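Local atomic coordinates of amine Dehydrogenase (Pseudomonas putida, PDB entry 1JMX), a protein that carries two covalently bound c-type hemes and probably relays electrons as the alpha subunit of a quinohemoprotein amine dehydrogenase. Residues A360-V365 against L470-Q475; E367-P372 against E396-D401. One frame throughout, in Å; residues are numbered along the deposited sequence.

How the interactions relate
Leaving strand 354-362 of domain III, the chain runs through residues 360-365 and directly into strand 367-378 of domain IV. Interaction 2 closes the shorter loop, an antiparallel strand pair in which 367-372 meets 396-401 after 23 intervening residues. The chain then passes through the rest of domain IV before the turn at 470-475 returns to 360-365, so interaction 1 closes a loop of 104 residues with interaction 2 nested inside it. The first contact joins two domains; the second belongs to the sheet of domain IV. The two contacts touch: Val365 packs on Ala397, and Val368 packs on Leu470 and on the CB of Gln475.

Interaction 1: A360-V365 against L470-Q475; sequences AVYDKV and LADGGQ
Tyr362 and Val365 meet Leu470, Asp472 and Gln475 at the junction of domains III and IV, where the exit from strand 354-362 lies against the turn of the beta-hairpin formed by strands 462-470 and 476-484. Tyr362, the last residue of its strand, has CG placed between the backbone N and the carbonyl carbon (chi1 74°), which directs the ring across the domain boundary. Its OH makes a close polar contact with Asp472 OD2 at 3.0 Å. The phenol and the carboxylate reach for each other from the two segments. Asp472 OD2 sits at the ring edge, in its plane, 3.4 Å from Tyr362 CE1, while the carboxylate itself is turned 66° from that plane. Lys295 donates to the carbonyl O of Asp363 and makes a long, weak ion pair with Asp472. At Asp363 the carboxylate OD1 takes the backbone N of Lys364 at 2.8 Å, approached from above the carboxylate plane.

Val365 then turns its side chain to the hairpin. Its CG1 meets CD2 of Leu470 tip to tip at 3.4 Å, a close methyl-methyl contact, and its CG2 lies near Asp472. Leu412 of strand 406-420 touches Tyr362, Val365 and Leu470, joining them in one apolar patch. Within the hairpin, Leu470 N bonds to Gln475 O at 2.8 Å, and the tight bend runs through Gly473 and Gly474, both with positive phi. Gln475 folds back at chi2 (87°), bringing its amide carbon CD to 3.8 Å from Val365 CB.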
loop_
_atom_site.group_PDB
_atom_site.type_symbol
_atom_site.label_atom_id
_atom_site.label_comp_id
_atom_site.label_asym_id
_atom_site.label_seq_id
_atom_site.Cartn_x
_atom_site.Cartn_y
_atom_site.Cartn_z
ATOM N N ALA A 360 -9.162 38.201 10.527
ATOM C CA ALA A 360 -7.796 38.555 10.886
ATOM C C ALA A 360 -7.384 39.843 10.207
ATOM O O ALA A 360 -7.436 39.951 8.986
ATOM C CB ALA A 360 -6.838 37.442 10.497
ATOM N N VAL A 361 -7.065 40.848 11.012
ATOM C CA VAL A 361 -6.602 42.123 10.489
ATOM C C VAL A 361 -5.109 42.012 10.694
ATOM O O VAL A 361 -4.670 41.674 11.786
ATOM C CB VAL A 361 -7.135 43.312 11.308
ATOM C CG1 VAL A 361 -6.528 44.620 10.796
ATOM C CG2 VAL A 361 -8.632 43.361 11.210
ATOM N N TYR A 362 -4.321 42.244 9.653
ATOM C CA TYR A 362 -2.884 42.122 9.816
ATOM C C TYR A 362 -2.119 43.257 9.172
ATOM O O TYR A 362 -2.623 43.928 8.272
ATOM C CB TYR A 362 -2.394 40.779 9.256
ATOM C CG TYR A 362 -2.371 40.702 7.744
ATOM C CD1 TYR A 362 -1.171 40.839 7.043
ATOM C CD2 TYR A 362 -3.542 40.487 7.013
ATOM C CE1 TYR A 362 -1.132 40.765 5.655
ATOM C CE2 TYR A 362 -3.515 40.408 5.617
ATOM C CZ TYR A 362 -2.303 40.549 4.951
ATOM O OH TYR A 362 -2.254 40.468 3.584
ATOM N N ASP A 363 -0.883 43.442 9.630
ATOM C CA ASP A 363 -0.015 44.487 9.097
ATOM C C ASP A 363 1.064 43.938 8.173
ATOM O O ASP A 363 1.260 44.455 7.071
ATOM C CB ASP A 363 0.596 45.355 10.224
ATOM C CG ASP A 363 1.219 44.541 11.365
ATOM O OD1 ASP A 363 1.169 43.282 11.359
ATOM O OD2 ASP A 363 1.774 45.189 12.284
ATOM N N LYS A 364 1.705 42.853 8.598
ATOM C CA LYS A 364 2.768 42.222 7.824
ATOM C C LYS A 364 2.839 40.720 8.070
ATOM O O LYS A 364 2.563 40.242 9.173
ATOM C CB LYS A 364 4.129 42.836 8.173
ATOM C CG LYS A 364 4.485 42.794 9.663
ATOM C CD LYS A 364 5.965 42.462 9.887
ATOM C CE LYS A 364 6.253 40.973 9.618
ATOM N NZ LYS A 364 7.716 40.646 9.622
ATOM N N VAL A 365 3.237 39.986 7.035
ATOM C CA VAL A 365 3.368 38.541 7.131
ATOM C C VAL A 365 4.783 38.226 7.601
ATOM O O VAL A 365 5.774 38.703 7.037
ATOM C CB VAL A 365 3.071 37.832 5.789
ATOM C CG1 VAL A 365 3.142 36.334 5.979
ATOM C CG2 VAL A 365 1.693 38.221 5.274
ATOM N N LEU A 470 5.087 34.259 -1.084
ATOM C CA LEU A 470 3.992 35.200 -0.961
ATOM C C LEU A 470 4.045 36.395 -1.906
ATOM O O LEU A 470 5.094 37.006 -2.110
ATOM C CB LEU A 470 3.886 35.673 0.482
ATOM C CG LEU A 470 2.602 35.265 1.192
ATOM C CD1 LEU A 470 2.323 33.790 0.960
ATOM C CD2 LEU A 470 2.720 35.591 2.674
ATOM N N ALA A 471 2.907 36.668 -2.536
ATOM C CA ALA A 471 2.781 37.799 -3.444
ATOM C C ALA A 471 2.885 39.052 -2.576
ATOM O O ALA A 471 3.440 40.067 -2.984
ATOM C CB ALA A 471 1.435 37.759 -4.141
ATOM N N ASP A 472 2.389 38.938 -1.348
ATOM C CA ASP A 472 2.401 40.032 -0.383
ATOM C C ASP A 472 3.699 40.044 0.430
ATOM O O ASP A 472 3.750 39.490 1.531
ATOM C CB ASP A 472 1.176 39.899 0.550
ATOM C CG ASP A 472 1.115 40.983 1.633
ATOM O OD1 ASP A 472 1.538 42.132 1.363
ATOM O OD2 ASP A 472 0.623 40.676 2.749
ATOM N N GLY A 473 4.750 40.650 -0.122
ATOM C CA GLY A 473 6.008 40.732 0.607
ATOM C C GLY A 473 7.108 39.744 0.269
ATOM O O GLY A 473 8.232 39.874 0.763
ATOM N N GLY A 474 6.785 38.737 -0.536
ATOM C CA GLY A 474 7.780 37.751 -0.930
ATOM C C GLY A 474 8.292 36.796 0.138
ATOM O O GLY A 474 9.379 36.237 -0.019
ATOM N N GLN A 475 7.532 36.617 1.220
ATOM C CA GLN A 475 7.925 35.696 2.296
ATOM C C GLN A 475 7.753 34.271 1.774
ATOM O O GLN A 475 6.729 33.945 1.176
ATOM C CB GLN A 475 7.070 35.899 3.552
ATOM C CG GLN A 475 7.189 37.275 4.211
ATOM C CD GLN A 475 6.218 38.317 3.627
ATOM O OE1 GLN A 475 5.567 38.076 2.595
ATOM N NE2 GLN A 475 6.101 39.473 4.306
#

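Interaction 2: E367-P372 against E396-D401; sequences EVKVVP and EAWGKD. With NI (nickel (II) ion), chain D.
Glu396 and Lys369 form one hydrogen-bonded pair of an antiparallel beta-strand contact within domain IV. Glu396 N donates to Lys369 O (2.7 Å) and Lys369 N to Glu396 O (2.8 Å). With CG anti to the backbone N (chi1 177°), the extended side chain of Glu396 brings OE1 alongside the aliphatic part of Lys369, 3.3 Å from its CD, while OE2 forms a salt bridge with Arg408. Ala397 forms the non-hydrogen-bonded pair with Val368 on the other, apolar side of the sheet, where Leu412 also packs. Trp398 completes the next hydrogen-bonded pair: Glu367 N reaches Trp398 O at 3.0 Å, almost straight at 173°, and Trp398 N donates back to Glu367 O at 2.8 Å, more bent at 141°. The indole NE1 donates to Glu396 OE1 at 2.8 Å, in the ring plane but from well above the carboxylate plane, which should limit the ring's rotation. Lys369 CE rests over one indole face, a CH-pi contact 3.8 Å from the five-membered ring's centroid. Lys369 NZ bridges to Glu367 OE2, whose partner oxygen OE1 binds nickel at 1.9 Å, alongside two waters. Lysine and nickel thus share one carboxylate and would probably stabilise its negative charge.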
loop_
_atom_site.group_PDB
_atom_site.type_symbol
_atom_site.label_atom_id
_atom_site.label_comp_id
_atom_site.label_asym_id
_atom_site.label_seq_id
_atom_site.Cartn_x
_atom_site.Cartn_y
_atom_site.Cartn_z
ATOM N N GLU A 367 5.684 34.654 8.960
ATOM C CA GLU A 367 6.006 33.261 8.681
ATOM C C GLU A 367 5.011 32.637 7.695
ATOM O O GLU A 367 3.826 32.979 7.695
ATOM C CB GLU A 367 6.012 32.517 10.025
ATOM C CG GLU A 367 5.569 31.071 10.004
ATOM C CD GLU A 367 6.644 30.119 9.540
ATOM O OE1 GLU A 367 7.675 30.573 9.011
ATOM O OE2 GLU A 367 6.458 28.900 9.710
ATOM N N VAL A 368 5.497 31.738 6.843
ATOM C CA VAL A 368 4.640 31.077 5.862
ATOM C C VAL A 368 4.752 29.561 5.949
ATOM O O VAL A 368 5.856 29.020 6.020
ATOM C CB VAL A 368 4.987 31.501 4.426
ATOM C CG1 VAL A 368 4.048 30.836 3.437
ATOM C CG2 VAL A 368 4.904 33.000 4.296
ATOM N N LYS A 369 3.604 28.885 5.945
ATOM C CA LYS A 369 3.552 27.428 6.009
ATOM C C LYS A 369 2.827 26.851 4.799
ATOM O O LYS A 369 1.742 27.298 4.448
ATOM C CB LYS A 369 2.835 26.962 7.280
ATOM C CG LYS A 369 3.490 27.409 8.564
ATOM C CD LYS A 369 2.714 26.928 9.770
ATOM C CE LYS A 369 3.218 27.580 11.033
ATOM N NZ LYS A 369 4.684 27.391 11.191
ATOM N N VAL A 370 3.443 25.868 4.153
ATOM C CA VAL A 370 2.825 25.213 3.009
ATOM C C VAL A 370 1.890 24.128 3.539
ATOM O O VAL A 370 2.275 23.315 4.379
ATOM C CB VAL A 370 3.873 24.589 2.056
ATOM C CG1 VAL A 370 3.184 23.764 0.975
ATOM C CG2 VAL A 370 4.707 25.681 1.422
ATOM N N VAL A 371 0.660 24.144 3.047
ATOM C CA VAL A 371 -0.366 23.197 3.442
ATOM C C VAL A 371 -0.855 22.422 2.214
ATOM O O VAL A 371 -1.278 23.024 1.229
ATOM C CB VAL A 371 -1.549 23.943 4.086
ATOM C CG1 VAL A 371 -2.714 23.013 4.310
ATOM C CG2 VAL A 371 -1.107 24.574 5.396
ATOM N N PRO A 372 -0.766 21.076 2.245
ATOM C CA PRO A 372 -0.237 20.265 3.351
ATOM C C PRO A 372 1.297 20.296 3.409
ATOM O O PRO A 372 1.959 20.485 2.386
ATOM C CB PRO A 372 -0.757 18.868 3.011
ATOM C CG PRO A 372 -0.716 18.859 1.525
ATOM C CD PRO A 372 -1.305 20.206 1.182
ATOM N N GLU A 396 -0.093 29.164 3.819
ATOM C CA GLU A 396 -0.674 29.681 5.050
ATOM C C GLU A 396 0.194 30.745 5.723
ATOM O O GLU A 396 1.284 30.460 6.201
ATOM C CB GLU A 396 -0.933 28.524 6.001
ATOM C CG GLU A 396 -1.467 28.913 7.349
ATOM C CD GLU A 396 -1.419 27.750 8.301
ATOM O OE1 GLU A 396 -0.303 27.278 8.593
ATOM O OE2 GLU A 396 -2.487 27.280 8.732
ATOM N N ALA A 397 -0.334 31.964 5.788
ATOM C CA ALA A 397 0.364 33.109 6.367
ATOM C C ALA A 397 0.170 33.286 7.866
ATOM O O ALA A 397 -0.921 33.086 8.387
ATOM C CB ALA A 397 -0.043 34.379 5.640
ATOM N N TRP A 398 1.249 33.684 8.537
ATOM C CA TRP A 398 1.249 33.926 9.976
ATOM C C TRP A 398 1.945 35.234 10.306
ATOM O O TRP A 398 2.955 35.592 9.706
ATOM C CB TRP A 398 1.970 32.810 10.735
ATOM C CG TRP A 398 1.284 31.507 10.671
ATOM C CD1 TRP A 398 1.268 30.648 9.616
ATOM C CD2 TRP A 398 0.489 30.905 11.698
ATOM N NE1 TRP A 398 0.510 29.549 9.916
ATOM C CE2 TRP A 398 0.018 29.674 11.189
ATOM C CE3 TRP A 398 0.128 31.286 13.003
ATOM C CZ2 TRP A 398 -0.797 28.814 11.934
ATOM C CZ3 TRP A 398 -0.687 30.428 13.750
ATOM C CH2 TRP A 398 -1.139 29.205 13.208
ATOM N N GLY A 399 1.422 35.914 11.315
ATOM C CA GLY A 399 2.001 37.169 11.748
ATOM C C GLY A 399 1.864 37.251 13.248
ATOM O O GLY A 399 1.825 36.229 13.939
ATOM N N LYS A 400 1.799 38.465 13.764
ATOM C CA LYS A 400 1.646 38.660 15.192
ATOM C C LYS A 400 0.629 39.745 15.428
ATOM O O LYS A 400 0.567 40.721 14.677
ATOM C CB LYS A 400 2.980 39.043 15.843
ATOM C CG LYS A 400 3.932 37.873 16.036
ATOM C CD LYS A 400 5.040 38.242 16.992
ATOM C CE LYS A 400 5.863 37.015 17.396
ATOM N NZ LYS A 400 6.600 36.404 16.257
ATOM N N ASP A 401 -0.203 39.558 16.443
ATOM C CA ASP A 401 -1.205 40.560 16.748
ATOM C C ASP A 401 -0.634 41.667 17.650
ATOM O O ASP A 401 0.571 41.664 17.971
ATOM C CB ASP A 401 -2.448 39.907 17.356
ATOM C CG ASP A 401 -2.169 39.204 18.656
ATOM O OD1 ASP A 401 -1.062 39.337 19.210
ATOM O OD2 ASP A 401 -3.089 38.524 19.140
HETATM NI NI NI D . 9.246 29.912 8.105
HETATM O O HOH W 1 10.827 29.065 7.034
HETATM O O HOH W 2 9.705 31.879 7.209
#